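Local structure of rhamnonate dehydratase (Gibberella zeae PH-1, 3FXG) at residues 4-9 against 145-150; 9-14 against 99-104. The protein probably dehydrates rhamnonate as a magnesium-dependent lyase of the enolase superfamily. All coordinates share one frame; numbering follows the deposited sequence.

Leaving the N terminus, the chain runs through a loop, residues 4-9, that meets the last turn of helix 128-148; this is contact 1, which closes a loop of 135 intervening residues. After Lys10 the chain enters strand 11-19, and residues 9-14 meet the end of helix 86-101 and the turn after it in contact 2, closing a shorter loop of 84 residues. Contact 2 is nested inside contact 1, Pro9 belongs to both, and the centres lie about 15 Å apart. They tie the N-terminal loop to the end of helix 128-148, and the start of strand 11-19 to the end of helix 86-101, in what is by family the capping domain, away from the barrel's magnesium site.

Contact 1: 4-9 against 145-150; sequences SVKDFP and GKVRNE
The Phe8 ring carries Val147 over one face and the Arg148 side chain obliquely beside its outer end. Val147 CG1 stands 3.9 Å from the centroid of the Phe8 ring and 29° off its normal, which meets the criterion for a CH-pi contact; the closest ring atom is Phe8 CZ, 3.4 Å from that methyl. With CG1 anti to the backbone N (chi1 174°), Val147 sends this branch to the ring, while Val147 CG2 lies 4.1 Å from Pro9 CG, at the pyrrolidine ring. Pro9 CD also touches Val147 CG1. Lys6 adds a third neighbour: its chain runs extended to CE and bends at its last torsion, leaving Lys6 NZ 3.6 Å from Val147 CG1.

Arg148 crosses Phe8 at about a right angle. Phe8 CZ lies over one face of the guanidinium, whose plane is turned 62° from the ring, and Arg148 NE is 3.8 Å from Phe8 CE1. Outside the two segments, the polar partners of this guanidinium include Glu150 of the second subunit, in a salt bridge. The helix ends here in a Schellman motif with Asn149 at positive phi, Glu150 N bonding to Gly145 O at 2.8 Å. No hydrogen bond joins the two segments, so cohesion between them is van der Waals and CH-pi in kind, while the charge of Arg148 is probably balanced largely across the subunit interface.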
loop_
_atom_site.group_PDB
_atom_site.type_symbol
_atom_site.label_atom_id
_atom_site.label_comp_id
_atom_site.label_asym_id
_atom_site.label_seq_id
_atom_site.Cartn_x
_atom_site.Cartn_y
_atom_site.Cartn_z
ATOM N N SER A 4 22.366 31.406 41.761
ATOM C CA SER A 4 21.802 30.236 42.429
ATOM C C SER A 4 22.251 28.900 41.851
ATOM O O SER A 4 21.971 27.851 42.426
ATOM C CB SER A 4 20.273 30.303 42.422
ATOM O OG SER A 4 19.777 30.398 41.102
ATOM N N VAL A 5 22.947 28.933 40.721
ATOM C CA VAL A 5 23.414 27.701 40.098
ATOM C C VAL A 5 24.876 27.778 39.691
ATOM O O VAL A 5 25.480 28.848 39.688
ATOM C CB VAL A 5 22.557 27.336 38.859
ATOM C CG1 VAL A 5 21.154 26.936 39.308
ATOM C CG2 VAL A 5 22.492 28.515 37.900
ATOM N N LYS A 6 25.432 26.626 39.342
ATOM C CA LYS A 6 26.828 26.520 38.948
ATOM C C LYS A 6 27.208 27.474 37.820
ATOM O O LYS A 6 26.470 27.629 36.843
ATOM C CB LYS A 6 27.127 25.075 38.538
ATOM C CG LYS A 6 28.591 24.755 38.292
ATOM C CD LYS A 6 28.759 23.289 37.901
ATOM C CE LYS A 6 30.230 22.903 37.769
ATOM N NZ LYS A 6 30.947 23.752 36.771
ATOM N N ASP A 7 28.356 28.126 37.972
ATOM C CA ASP A 7 28.862 29.036 36.949
ATOM C C ASP A 7 29.748 28.150 36.079
ATOM O O ASP A 7 30.906 27.902 36.415
ATOM C CB ASP A 7 29.701 30.147 37.581
ATOM C CG ASP A 7 30.146 31.186 36.570
ATOM O OD1 ASP A 7 31.026 32.007 36.909
ATOM O OD2 ASP A 7 29.610 31.191 35.440
ATOM N N PHE A 8 29.192 27.661 34.975
ATOM C CA PHE A 8 29.911 26.762 34.076
ATOM C C PHE A 8 30.855 27.503 33.135
ATOM O O PHE A 8 30.485 28.509 32.538
ATOM C CB PHE A 8 28.911 25.950 33.248
ATOM C CG PHE A 8 29.294 24.506 33.074
ATOM C CD1 PHE A 8 28.984 23.569 34.053
ATOM C CD2 PHE A 8 29.972 24.085 31.936
ATOM C CE1 PHE A 8 29.340 22.230 33.900
ATOM C CE2 PHE A 8 30.334 22.748 31.775
ATOM C CZ PHE A 8 30.017 21.820 32.760
ATOM N N PRO A 9 32.093 27.007 32.989
ATOM C CA PRO A 9 33.051 27.666 32.097
ATOM C C PRO A 9 32.627 27.590 30.629
ATOM O O PRO A 9 32.073 26.585 30.186
ATOM C CB PRO A 9 34.353 26.912 32.372
ATOM C CG PRO A 9 33.882 25.544 32.759
ATOM C CD PRO A 9 32.703 25.845 33.658
ATOM N N GLY A 145 32.338 16.029 30.921
ATOM C CA GLY A 145 32.618 15.042 31.946
ATOM C C GLY A 145 33.757 15.490 32.846
ATOM O O GLY A 145 33.721 15.280 34.058
ATOM N N LYS A 146 34.768 16.119 32.255
ATOM C CA LYS A 146 35.916 16.584 33.023
ATOM C C LYS A 146 35.567 17.744 33.946
ATOM O O LYS A 146 36.023 17.789 35.089
ATOM C CB LYS A 146 37.062 16.959 32.078
ATOM C CG LYS A 146 37.749 15.726 31.519
ATOM C CD LYS A 146 38.726 16.028 30.406
ATOM C CE LYS A 146 39.397 14.739 29.953
ATOM N NZ LYS A 146 40.282 14.928 28.772
ATOM N N VAL A 147 34.744 18.671 33.469
ATOM C CA VAL A 147 34.349 19.800 34.301
ATOM C C VAL A 147 33.542 19.328 35.510
ATOM O O VAL A 147 33.743 19.813 36.623
ATOM C CB VAL A 147 33.518 20.829 33.503
ATOM C CG1 VAL A 147 32.988 21.915 34.440
ATOM C CG2 VAL A 147 34.385 21.459 32.416
ATOM N N ARG A 148 32.643 18.370 35.294
ATOM C CA ARG A 148 31.813 17.842 36.376
ATOM C C ARG A 148 32.482 16.704 37.135
ATOM O O ARG A 148 31.957 16.231 38.140
ATOM C CB ARG A 148 30.477 17.346 35.822
ATOM C CG ARG A 148 29.593 18.453 35.287
ATOM C CD ARG A 148 28.352 17.895 34.644
ATOM N NE ARG A 148 27.456 18.961 34.213
ATOM C CZ ARG A 148 26.702 18.895 33.123
ATOM N NH1 ARG A 148 26.745 17.812 32.355
ATOM N NH2 ARG A 148 25.909 19.905 32.804
ATOM N N ASN A 149 33.636 16.264 36.648
ATOM C CA ASN A 149 34.364 15.162 37.272
ATOM C C ASN A 149 33.515 13.886 37.268
ATOM O O ASN A 149 33.454 13.163 38.265
ATOM C CB ASN A 149 34.752 15.513 38.712
ATOM C CG ASN A 149 35.740 14.527 39.300
ATOM O OD1 ASN A 149 35.754 14.286 40.510
ATOM N ND2 ASN A 149 36.583 13.956 38.447
ATOM N N GLU A 150 32.860 13.618 36.140
ATOM C CA GLU A 150 32.021 12.430 35.996
ATOM C C GLU A 150 32.277 11.741 34.657
ATOM O O GLU A 150 32.676 12.385 33.687
ATOM C CB GLU A 150 30.532 12.804 36.082
ATOM C CG GLU A 150 30.061 13.285 37.451
ATOM C CD GLU A 150 28.548 13.500 37.517
ATOM O OE1 GLU A 150 27.792 12.522 37.313
ATOM O OE2 GLU A 150 28.112 14.647 37.775
#

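Contact 2: 9-14 against 99-104; sequences PKIKAI and RFLIGA
Ile11 packs on Leu101 and Ala104, in the turn at the end of helix 86-101. CB of Ile11 sits 3.3 Å from Leu101 O. One branch, CG2, lies anti to the backbone N and also meets that oxygen. The other, CG1, is beside the backbone N (chi1 -66°) and comes 3.5 Å from Ala104 O; at its tip, CD1 returns to Leu101 O and reaches Leu101 CB at 4.1 Å.

Two backbone hydrogen bonds flank this residue. Ile11 N donates to Ala104 O at 2.8 Å with an N-H...O angle of 163°, and Gly103 N donates to Ile11 O at 2.9 Å. Leu101 O itself accepts Ala104 N, closing a type II turn from Leu101 to Ala104; Gly103 occupies its third position with positive phi, as glycine often does in type II turns.

Further along, Ile14 CD1 meets Leu101 CD1 at 3.5 Å, and Ile102 CD1 lies over the backbone at Ala13 CA. The strand also pairs with strand 66-73, where Lys12 and Ala13 together stand opposite Glu72 and form a classic bulge. Leu101 also touches Leu112 and Ile136 of the next two helices. A helix packed against an antiparallel sheet in this way fits the alpha+beta N-terminal capping domain of the enolase superfamily.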
loop_
_atom_site.group_PDB
_atom_site.type_symbol
_atom_site.label_atom_id
_atom_site.label_comp_id
_atom_site.label_asym_id
_atom_site.label_seq_id
_atom_site.Cartn_x
_atom_site.Cartn_y
_atom_site.Cartn_z
ATOM N N PRO A 9 32.093 27.007 32.989
ATOM C CA PRO A 9 33.051 27.666 32.097
ATOM C C PRO A 9 32.627 27.590 30.629
ATOM O O PRO A 9 32.073 26.585 30.186
ATOM C CB PRO A 9 34.353 26.912 32.372
ATOM C CG PRO A 9 33.882 25.544 32.759
ATOM C CD PRO A 9 32.703 25.845 33.658
ATOM N N LYS A 10 32.877 28.665 29.887
ATOM C CA LYS A 10 32.538 28.728 28.468
ATOM C C LYS A 10 33.714 28.203 27.644
ATOM O O LYS A 10 34.807 28.008 28.171
ATOM C CB LYS A 10 32.257 30.175 28.052
ATOM C CG LYS A 10 31.079 30.842 28.752
ATOM C CD LYS A 10 29.757 30.197 28.373
ATOM C CE LYS A 10 28.597 31.174 28.553
ATOM N NZ LYS A 10 28.497 31.695 29.943
ATOM N N ILE A 11 33.486 27.975 26.352
ATOM C CA ILE A 11 34.550 27.501 25.472
ATOM C C ILE A 11 35.478 28.672 25.175
ATOM O O ILE A 11 35.033 29.737 24.740
ATOM C CB ILE A 11 33.995 26.967 24.139
ATOM C CG1 ILE A 11 33.159 25.710 24.390
ATOM C CG2 ILE A 11 35.146 26.678 23.178
ATOM C CD1 ILE A 11 32.408 25.226 23.160
ATOM N N LYS A 12 36.766 28.461 25.405
ATOM C CA LYS A 12 37.771 29.492 25.191
ATOM C C LYS A 12 38.513 29.331 23.871
ATOM O O LYS A 12 38.736 30.309 23.153
ATOM C CB LYS A 12 38.777 29.469 26.346
ATOM C CG LYS A 12 39.914 30.469 26.210
ATOM C CD LYS A 12 40.873 30.360 27.385
ATOM C CE LYS A 12 42.002 31.375 27.274
ATOM N NZ LYS A 12 42.911 31.332 28.458
ATOM N N ALA A 13 38.893 28.099 23.550
ATOM C CA ALA A 13 39.629 27.844 22.323
ATOM C C ALA A 13 39.480 26.417 21.823
ATOM O O ALA A 13 39.081 25.518 22.567
ATOM C CB ALA A 13 41.109 28.156 22.541
ATOM N N ILE A 14 39.792 26.224 20.545
ATOM C CA ILE A 14 39.737 24.907 19.937
ATOM C C ILE A 14 40.997 24.719 19.104
ATOM O O ILE A 14 41.407 25.614 18.363
ATOM C CB ILE A 14 38.481 24.730 19.045
ATOM C CG1 ILE A 14 38.475 23.328 18.429
ATOM C CG2 ILE A 14 38.450 25.787 17.959
ATOM C CD1 ILE A 14 37.141 22.929 17.812
ATOM N N ARG A 99 33.638 29.032 14.547
ATOM C CA ARG A 99 32.774 30.189 14.780
ATOM C C ARG A 99 31.575 29.918 15.690
ATOM O O ARG A 99 31.089 30.823 16.365
ATOM C CB ARG A 99 32.269 30.747 13.443
ATOM C CG ARG A 99 31.197 29.899 12.759
ATOM C CD ARG A 99 30.890 30.437 11.362
ATOM N NE ARG A 99 32.003 30.208 10.439
ATOM C CZ ARG A 99 32.149 30.825 9.271
ATOM N NH1 ARG A 99 31.255 31.720 8.871
ATOM N NH2 ARG A 99 33.192 30.547 8.499
ATOM N N PHE A 100 31.090 28.681 15.703
ATOM C CA PHE A 100 29.932 28.340 16.527
ATOM C C PHE A 100 30.317 27.958 17.951
ATOM O O PHE A 100 29.484 27.987 18.859
ATOM C CB PHE A 100 29.177 27.165 15.904
ATOM C CG PHE A 100 28.787 27.387 14.476
ATOM C CD1 PHE A 100 27.775 28.282 14.149
ATOM C CD2 PHE A 100 29.444 26.712 13.451
ATOM C CE1 PHE A 100 27.422 28.504 12.820
ATOM C CE2 PHE A 100 29.099 26.929 12.119
ATOM C CZ PHE A 100 28.086 27.827 11.804
ATOM N N LEU A 101 31.584 27.617 18.142
ATOM C CA LEU A 101 32.064 27.162 19.440
ATOM C C LEU A 101 32.657 28.193 20.392
ATOM O O LEU A 101 32.364 28.170 21.585
ATOM C CB LEU A 101 33.087 26.047 19.223
ATOM C CG LEU A 101 32.634 24.920 18.292
ATOM C CD1 LEU A 101 33.814 24.019 17.973
ATOM C CD2 LEU A 101 31.502 24.136 18.940
ATOM N N ILE A 102 33.501 29.085 19.882
ATOM C CA ILE A 102 34.138 30.071 20.751
ATOM C C ILE A 102 33.137 30.929 21.517
ATOM O O ILE A 102 32.255 31.551 20.926
ATOM C CB ILE A 102 35.091 31.000 19.958
ATOM C CG1 ILE A 102 36.067 30.167 19.119
ATOM C CG2 ILE A 102 35.871 31.885 20.926
ATOM C CD1 ILE A 102 36.868 29.155 19.914
ATOM N N GLY A 103 33.281 30.948 22.840
ATOM C CA GLY A 103 32.396 31.736 23.683
ATOM C C GLY A 103 31.097 31.051 24.072
ATOM O O GLY A 103 30.326 31.584 24.871
ATOM N N ALA A 104 30.853 29.865 23.524
ATOM C CA ALA A 104 29.622 29.129 23.815
ATOM C C ALA A 104 29.681 28.307 25.096
ATOM O O ALA A 104 30.756 27.966 25.585
ATOM C CB ALA A 104 29.276 28.211 22.637
#